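Local structure of aminoacyl-tRNA synthetase-interacting multifunctional protein p43 (Plasmodium vivax, 6IPA) at residues S77-C81 against R112-V118; L173-G178 against L198-I203. The protein probably binds tRNA through its C-terminal EMAP II-like domain, as a multifunctional partner of aminoacyl-tRNA synthetases. One frame throughout, in Å; residues are numbered along the deposited sequence.

Interaction 1 of 2, residues S77-C81 against R112-V118; sequences SRDIC and RKSHGMV
The carbonyl oxygen of Asp79 accepts the backbone N-H of His115, with O and N 2.9 Å apart. The same oxygen receives a CA-H...O contact from Ser114, whose CA stands 3.3 Å from Asp79 O. Two residues along the strand, the amide N of Cys81 donates to the side-chain OG of Ser114 over 3.0 Å; that hydroxyl reaches it because OG is anti to the backbone N of Ser114 (chi1 -177°). A side-chain oxygen thus serves the strand backbone where the two strands run at 100° to each other and form no regular sheet ladder. Strand 78-81 is an outermost strand of the four-stranded antiparallel sheet in a domain of the OB clan, and the chain 112-118 passes across it. Arg78 and His115 close one end. The guanidinium lies flat on the imidazole, planes 1° apart and centres separated by 3.6 Å, with CE1 of His115 over the guanidinium centre. Arg78 NH1 also donates to the carbonyl oxygen of His115 at 3.2 Å, from well above the carbonyl plane, although that oxygen sits at the guanidinium edge. Ala102 O gives NH1 a further acceptor and Glu74 forms a salt bridge with NH2, so stack and bonds together fix the rotation of the group. Deeper in, Ile80 puts CG1 3.4 Å from the oxygen of His115, while its CG2 meets CG2 of Val118 at 4.2 Å, beside Ile70 of strand 66-71.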
ATOM      1  N   SER A  77      14.460  -3.879   6.847  1.00 54.83           N
ATOM      2  CA  SER A  77      13.521  -3.689   5.765  1.00 54.99           C
ATOM      3  C   SER A  77      12.554  -4.882   5.779  1.00 50.08           C
ATOM      4  O   SER A  77      12.931  -5.981   6.156  1.00 47.23           O
ATOM      5  CB  SER A  77      14.287  -3.562   4.456  1.00 59.25           C
ATOM      6  OG  SER A  77      13.404  -3.400   3.362  1.00 66.92           O
ATOM      7  N   ARG A  78      11.301  -4.669   5.420  1.00 46.27           N
ATOM      8  CA  ARG A  78      10.323  -5.748   5.536  1.00 46.55           C
ATOM      9  C   ARG A  78      10.292  -6.582   4.285  1.00 45.11           C
ATOM     10  O   ARG A  78      10.708  -6.138   3.242  1.00 44.95           O
ATOM     11  CB  ARG A  78       8.903  -5.211   5.746  1.00 47.58           C
ATOM     12  CG  ARG A  78       8.541  -4.747   7.140  1.00 50.12           C
ATOM     13  CD  ARG A  78       7.019  -4.498   7.242  1.00 49.59           C
ATOM     14  NE  ARG A  78       6.677  -3.720   8.433  1.00 50.63           N
ATOM     15  CZ  ARG A  78       5.440  -3.419   8.850  1.00 50.33           C
ATOM     16  NH1 ARG A  78       4.355  -3.825   8.214  1.00 47.17           N
ATOM     17  NH2 ARG A  78       5.299  -2.678   9.941  1.00 52.93           N
ATOM     18  N   ASP A  79       9.756  -7.785   4.429  1.00 47.19           N
ATOM     19  CA  ASP A  79       9.481  -8.722   3.357  1.00 47.65           C
ATOM     20  C   ASP A  79       7.990  -8.676   3.114  1.00 46.82           C
ATOM     21  O   ASP A  79       7.211  -9.000   4.000  1.00 44.48           O
ATOM     22  CB  ASP A  79       9.861 -10.139   3.786  1.00 49.85           C
ATOM     23  CG  ASP A  79      11.387 -10.362   3.828  1.00 53.02           C
ATOM     24  OD1 ASP A  79      12.068 -10.164   2.776  1.00 54.50           O
ATOM     25  OD2 ASP A  79      11.891 -10.766   4.908  1.00 51.33           O
ATOM     26  N   ILE A  80       7.606  -8.260   1.917  1.00 45.85           N
ATOM     27  CA  ILE A  80       6.218  -8.164   1.526  1.00 44.50           C
ATOM     28  C   ILE A  80       6.073  -8.888   0.174  1.00 46.03           C
ATOM     29  O   ILE A  80       6.787  -8.563  -0.786  1.00 42.93           O
ATOM     30  CB  ILE A  80       5.788  -6.669   1.375  1.00 42.62           C
ATOM     31  CG1 ILE A  80       5.710  -5.956   2.738  1.00 43.64           C
ATOM     32  CG2 ILE A  80       4.441  -6.523   0.689  1.00 41.34           C
ATOM     33  CD1 ILE A  80       5.694  -4.428   2.665  1.00 40.97           C
ATOM     34  N   CYS A  81       5.133  -9.830   0.092  1.00 49.59           N
ATOM     35  CA  CYS A  81       4.695 -10.383  -1.214  1.00 55.22           C
ATOM     36  C   CYS A  81       3.713  -9.466  -2.007  1.00 56.11           C
ATOM     37  O   CYS A  81       2.986  -8.658  -1.433  1.00 52.08           O
ATOM     38  CB  CYS A  81       4.065 -11.771  -1.023  1.00 58.29           C
ATOM     39  SG  CYS A  81       5.263 -13.080  -0.610  1.00 66.74           S
ATOM     40  N   ARG A 112       7.029 -18.314   2.137  1.00 62.34           N
ATOM     41  CA  ARG A 112       7.471 -16.927   2.242  1.00 66.36           C
ATOM     42  C   ARG A 112       6.700 -15.954   3.133  1.00 63.85           C
ATOM     43  O   ARG A 112       5.527 -15.765   2.969  1.00 64.19           O
ATOM     44  CB  ARG A 112       7.587 -16.318   0.869  1.00 64.62           C
ATOM     45  CG  ARG A 112       8.636 -16.973   0.028  1.00 67.27           C
ATOM     46  CD  ARG A 112      10.016 -16.927   0.642  1.00 66.13           C
ATOM     47  NE  ARG A 112      10.934 -17.663  -0.196  1.00 66.27           N
ATOM     48  CZ  ARG A 112      11.782 -17.122  -1.050  1.00 69.28           C
ATOM     49  NH1 ARG A 112      11.868 -15.814  -1.173  1.00 69.11           N
ATOM     50  NH2 ARG A 112      12.562 -17.892  -1.768  1.00 67.39           N
ATOM     51  N   LYS A 113       7.421 -15.301   4.041  1.00 65.21           N
ATOM     52  CA  LYS A 113       6.806 -14.327   4.957  1.00 61.76           C
ATOM     53  C   LYS A 113       6.422 -13.078   4.194  1.00 54.42           C
ATOM     54  O   LYS A 113       7.117 -12.692   3.257  1.00 55.93           O
ATOM     55  CB  LYS A 113       7.758 -13.944   6.105  1.00 64.53           C
ATOM     56  CG  LYS A 113       8.213 -15.093   7.016  1.00 67.40           C
ATOM     57  CD  LYS A 113       7.065 -15.731   7.793  1.00 67.87           C
ATOM     58  CE  LYS A 113       7.551 -16.767   8.796  1.00 66.89           C
ATOM     59  NZ  LYS A 113       7.768 -18.088   8.148  1.00 67.14           N
ATOM     60  N   SER A 114       5.311 -12.475   4.611  1.00 48.50           N
ATOM     61  CA  SER A 114       4.763 -11.249   4.031  1.00 45.81           C
ATOM     62  C   SER A 114       4.091 -10.341   5.115  1.00 44.10           C
ATOM     63  O   SER A 114       3.055 -10.683   5.656  1.00 43.62           O
ATOM     64  CB  SER A 114       3.731 -11.628   2.987  1.00 44.35           C
ATOM     65  OG  SER A 114       3.233 -10.466   2.377  1.00 44.14           O
ATOM     66  N   HIS A 115       4.672  -9.195   5.410  1.00 41.87           N
ATOM     67  CA  HIS A 115       4.228  -8.333   6.502  1.00 42.15           C
ATOM     68  C   HIS A 115       3.852  -6.946   6.003  1.00 41.11           C
ATOM     69  O   HIS A 115       4.698  -6.076   5.936  1.00 40.11           O
ATOM     70  CB  HIS A 115       5.348  -8.219   7.538  1.00 43.71           C
ATOM     71  CG  HIS A 115       4.967  -7.436   8.745  1.00 48.62           C
ATOM     72  ND1 HIS A 115       5.901  -6.870   9.594  1.00 52.17           N
ATOM     73  CD2 HIS A 115       3.751  -7.105   9.243  1.00 47.04           C
ATOM     74  CE1 HIS A 115       5.274  -6.242  10.569  1.00 48.26           C
ATOM     75  NE2 HIS A 115       3.974  -6.356  10.368  1.00 47.69           N
ATOM     76  N   GLY A 116       2.579  -6.760   5.669  1.00 42.02           N
ATOM     77  CA  GLY A 116       2.064  -5.525   5.063  1.00 44.20           C
ATOM     78  C   GLY A 116       1.612  -5.797   3.621  1.00 45.05           C
ATOM     79  O   GLY A 116       1.553  -6.942   3.205  1.00 45.24           O
ATOM     80  N   MET A 117       1.266  -4.764   2.858  1.00 45.28           N
ATOM     81  CA  MET A 117       0.953  -4.946   1.425  1.00 43.44           C
ATOM     82  C   MET A 117       1.077  -3.605   0.686  1.00 40.22           C
ATOM     83  O   MET A 117       0.920  -2.552   1.264  1.00 38.44           O
ATOM     84  CB  MET A 117      -0.430  -5.597   1.203  1.00 45.06           C
ATOM     85  CG  MET A 117      -1.578  -4.616   0.994  1.00 49.60           C
ATOM     86  SD  MET A 117      -3.283  -5.239   1.122  1.00 55.51           S
ATOM     87  CE  MET A 117      -3.380  -6.238  -0.371  1.00 56.64           C
ATOM     88  N   VAL A 118       1.329  -3.668  -0.615  1.00 38.54           N
ATOM     89  CA  VAL A 118       1.625  -2.493  -1.408  1.00 37.56           C
ATOM     90  C   VAL A 118       0.356  -2.104  -2.119  1.00 38.18           C
ATOM     91  O   VAL A 118      -0.372  -2.983  -2.588  1.00 37.04           O
ATOM     92  CB  VAL A 118       2.780  -2.734  -2.404  1.00 36.27           C
ATOM     93  CG1 VAL A 118       2.948  -1.528  -3.301  1.00 36.10           C
ATOM     94  CG2 VAL A 118       4.063  -3.046  -1.655  1.00 35.45           C
TER

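Interaction 2 of 2, residues L173-G178 against L198-I203; sequences LLVKNG and LEQGTI
Leu173 and Ile203 meet CB to CB at 3.7 Å, their side chains crossing at about a right angle, and a weak bond runs from Ile203 N to Leu173 O. Next along the antiparallel pair, Leu174 faces Thr202 at a non-hydrogen-bonded position, where CD2 of the leucine touches CG2 of the threonine. Val175 N then donates to Gly201 O over 3.0 Å. On the face carrying Val175, its CG2 packs directly on the backbone at Gln200-Gly201, 3.3 Å from Gln200 C. Beyond the strands, Gly178 N donates to Glu199 O at 3.0 Å, joining the two loops. Between the two segments a water sits within hydrogen-bonding distance of both Val175 O and Gln200 OE1, the latter 2.7 Å from the water oxygen; a bend at chi2 (-62°) folds the glutamine back toward Lys176. Farther out, Lys176 NZ donates to Lys183 O and forms a salt bridge with Asp184. Trp187 of strand 185-189 touches both Leu173 and Ile203, while strand 201-203 lies between strands 173-176 and 120-123 in the antiparallel sheet, bonding to Ser122 through the backbone of Thr202.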
ATOM      1  N   LEU A 173     -12.222   3.594  -1.203  1.00 40.46           N
ATOM      2  CA  LEU A 173     -10.861   3.970  -1.681  1.00 40.52           C
ATOM      3  C   LEU A 173     -10.688   3.989  -3.235  1.00 40.05           C
ATOM      4  O   LEU A 173     -10.555   2.922  -3.883  1.00 36.57           O
ATOM      5  CB  LEU A 173      -9.811   3.026  -1.060  1.00 41.03           C
ATOM      6  CG  LEU A 173      -9.657   3.010   0.464  1.00 39.88           C
ATOM      7  CD1 LEU A 173      -8.560   2.052   0.844  1.00 39.71           C
ATOM      8  CD2 LEU A 173      -9.328   4.353   1.034  1.00 39.95           C
ATOM      9  N   LEU A 174     -10.613   5.201  -3.804  1.00 39.93           N
ATOM     10  CA  LEU A 174     -10.633   5.401  -5.255  1.00 41.44           C
ATOM     11  C   LEU A 174      -9.535   6.346  -5.716  1.00 43.17           C
ATOM     12  O   LEU A 174      -9.067   7.214  -4.952  1.00 44.10           O
ATOM     13  CB  LEU A 174     -11.985   6.000  -5.717  1.00 41.85           C
ATOM     14  CG  LEU A 174     -13.264   5.197  -5.391  1.00 42.35           C
ATOM     15  CD1 LEU A 174     -14.484   5.978  -5.848  1.00 42.51           C
ATOM     16  CD2 LEU A 174     -13.262   3.796  -6.022  1.00 41.82           C
ATOM     17  N   VAL A 175      -9.117   6.194  -6.973  1.00 42.19           N
ATOM     18  CA  VAL A 175      -8.361   7.276  -7.598  1.00 43.83           C
ATOM     19  C   VAL A 175      -9.351   8.053  -8.432  1.00 45.71           C
ATOM     20  O   VAL A 175     -10.073   7.453  -9.229  1.00 45.31           O
ATOM     21  CB  VAL A 175      -7.134   6.793  -8.432  1.00 43.02           C
ATOM     22  CG1 VAL A 175      -6.238   5.908  -7.588  1.00 41.44           C
ATOM     23  CG2 VAL A 175      -7.562   6.025  -9.648  1.00 44.31           C
ATOM     24  N   LYS A 176      -9.431   9.366  -8.184  1.00 48.13           N
ATOM     25  CA  LYS A 176     -10.276  10.254  -8.964  1.00 51.62           C
ATOM     26  C   LYS A 176      -9.385  11.356  -9.498  1.00 52.34           C
ATOM     27  O   LYS A 176      -8.650  11.977  -8.719  1.00 55.50           O
ATOM     28  CB  LYS A 176     -11.427  10.810  -8.120  1.00 52.97           C
ATOM     29  CG  LYS A 176     -12.368   9.711  -7.629  1.00 54.58           C
ATOM     30  CD  LYS A 176     -13.618  10.196  -6.869  1.00 53.84           C
ATOM     31  CE  LYS A 176     -13.376  10.488  -5.392  1.00 54.23           C
ATOM     32  NZ  LYS A 176     -14.641  10.737  -4.602  1.00 55.08           N
ATOM     33  N   ASN A 177      -9.436  11.554 -10.824  1.00 52.89           N
ATOM     34  CA  ASN A 177      -8.481  12.383 -11.604  1.00 52.10           C
ATOM     35  C   ASN A 177      -7.003  12.193 -11.220  1.00 52.16           C
ATOM     36  O   ASN A 177      -6.266  13.148 -10.987  1.00 51.34           O
ATOM     37  CB  ASN A 177      -8.873  13.861 -11.522  1.00 54.65           C
ATOM     38  CG  ASN A 177     -10.262  14.137 -12.090  1.00 57.53           C
ATOM     39  OD1 ASN A 177     -10.890  13.296 -12.771  1.00 57.94           O
ATOM     40  ND2 ASN A 177     -10.747  15.339 -11.830  1.00 61.26           N
ATOM     41  N   GLY A 178      -6.573  10.941 -11.139  1.00 52.97           N
ATOM     42  CA  GLY A 178      -5.169  10.636 -10.926  1.00 53.42           C
ATOM     43  C   GLY A 178      -4.690  10.877  -9.507  1.00 52.96           C
ATOM     44  O   GLY A 178      -3.487  10.828  -9.228  1.00 57.08           O
ATOM     45  N   LEU A 198      -3.303   6.128 -13.535  1.00 54.40           N
ATOM     46  CA  LEU A 198      -4.632   5.920 -14.096  1.00 58.61           C
ATOM     47  C   LEU A 198      -5.482   7.156 -13.834  1.00 60.23           C
ATOM     48  O   LEU A 198      -5.225   7.886 -12.894  1.00 62.76           O
ATOM     49  CB  LEU A 198      -5.285   4.685 -13.488  1.00 58.94           C
ATOM     50  CG  LEU A 198      -4.356   3.476 -13.410  1.00 62.78           C
ATOM     51  CD1 LEU A 198      -5.005   2.319 -12.644  1.00 60.49           C
ATOM     52  CD2 LEU A 198      -3.892   3.088 -14.824  1.00 62.16           C
ATOM     53  N   GLU A 199      -6.493   7.388 -14.665  1.00 66.79           N
ATOM     54  CA  GLU A 199      -7.327   8.587 -14.537  1.00 71.15           C
ATOM     55  C   GLU A 199      -8.347   8.287 -13.447  1.00 68.36           C
ATOM     56  O   GLU A 199      -8.377   8.965 -12.433  1.00 63.68           O
ATOM     57  CB  GLU A 199      -7.995   9.005 -15.870  1.00 77.73           C
ATOM     58  CG  GLU A 199      -7.113   8.945 -17.155  1.00 79.26           C
ATOM     59  CD  GLU A 199      -6.013  10.018 -17.257  1.00 82.46           C
ATOM     60  OE1 GLU A 199      -5.753  10.752 -16.268  1.00 83.56           O
ATOM     61  OE2 GLU A 199      -5.389  10.122 -18.341  1.00 79.73           O
ATOM     62  N   GLN A 200      -9.136   7.236 -13.654  1.00 69.47           N
ATOM     63  CA  GLN A 200     -10.057   6.687 -12.652  1.00 67.47           C
ATOM     64  C   GLN A 200      -9.523   5.328 -12.183  1.00 66.50           C
ATOM     65  O   GLN A 200      -8.520   4.852 -12.726  1.00 66.29           O
ATOM     66  CB  GLN A 200     -11.464   6.533 -13.239  1.00 70.06           C
ATOM     67  CG  GLN A 200     -12.101   7.845 -13.699  1.00 73.97           C
ATOM     68  CD  GLN A 200     -12.304   8.853 -12.556  1.00 78.47           C
ATOM     69  OE1 GLN A 200     -12.533   8.466 -11.386  1.00 77.20           O
ATOM     70  NE2 GLN A 200     -12.213  10.155 -12.888  1.00 76.42           N
ATOM     71  N   GLY A 201     -10.161   4.721 -11.167  1.00 62.43           N
ATOM     72  CA  GLY A 201      -9.707   3.413 -10.634  1.00 59.49           C
ATOM     73  C   GLY A 201     -10.089   3.101  -9.187  1.00 54.46           C
ATOM     74  O   GLY A 201     -10.536   3.977  -8.478  1.00 54.85           O
ATOM     75  N   THR A 202      -9.911   1.840  -8.786  1.00 51.84           N
ATOM     76  CA  THR A 202     -10.169   1.341  -7.437  1.00 50.95           C
ATOM     77  C   THR A 202      -8.907   0.811  -6.747  1.00 50.01           C
ATOM     78  O   THR A 202      -8.023   0.278  -7.387  1.00 53.43           O
ATOM     79  CB  THR A 202     -11.199   0.211  -7.489  1.00 52.02           C
ATOM     80  OG1 THR A 202     -10.733  -0.836  -8.360  1.00 54.10           O
ATOM     81  CG2 THR A 202     -12.510   0.740  -8.012  1.00 52.64           C
ATOM     82  N   ILE A 203      -8.867   0.890  -5.423  1.00 51.23           N
ATOM     83  CA  ILE A 203      -7.628   0.742  -4.673  1.00 48.70           C
ATOM     84  C   ILE A 203      -7.634  -0.595  -4.000  1.00 49.76           C
ATOM     85  O   ILE A 203      -8.594  -0.949  -3.330  1.00 52.10           O
ATOM     86  CB  ILE A 203      -7.470   1.876  -3.632  1.00 49.47           C
ATOM     87  CG1 ILE A 203      -7.103   3.168  -4.337  1.00 50.56           C
ATOM     88  CG2 ILE A 203      -6.438   1.547  -2.548  1.00 49.70           C
ATOM     89  CD1 ILE A 203      -7.117   4.393  -3.459  1.00 51.70           C
TER
HETATM   90  O   HOH W   1     -12.625   6.341  -9.713  1.00 57.95           O

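Overall arrangement
From the N terminus, the chain lays down strands 48-58 and 66-71 before reaching 77-81. Interaction 1 closes a loop of 30 residues that includes strands 97-101 and 107-109, bringing 112-118 back over the edge of the four-stranded sheet. The chain then moves on through strands 120-123 and 126-129 and helix 165-169 to 173-178. Interaction 2 closes a second, shorter loop containing strands 179-182, 185-189 and 192-193, and joins the C-terminal strand to the larger sheet. The two loops follow in series, neither nesting nor crossing. Their centres lie 24 Å apart, on opposite sides of the chain's centre, and strand 120-123, soon after 112-118, pairs with 201-203.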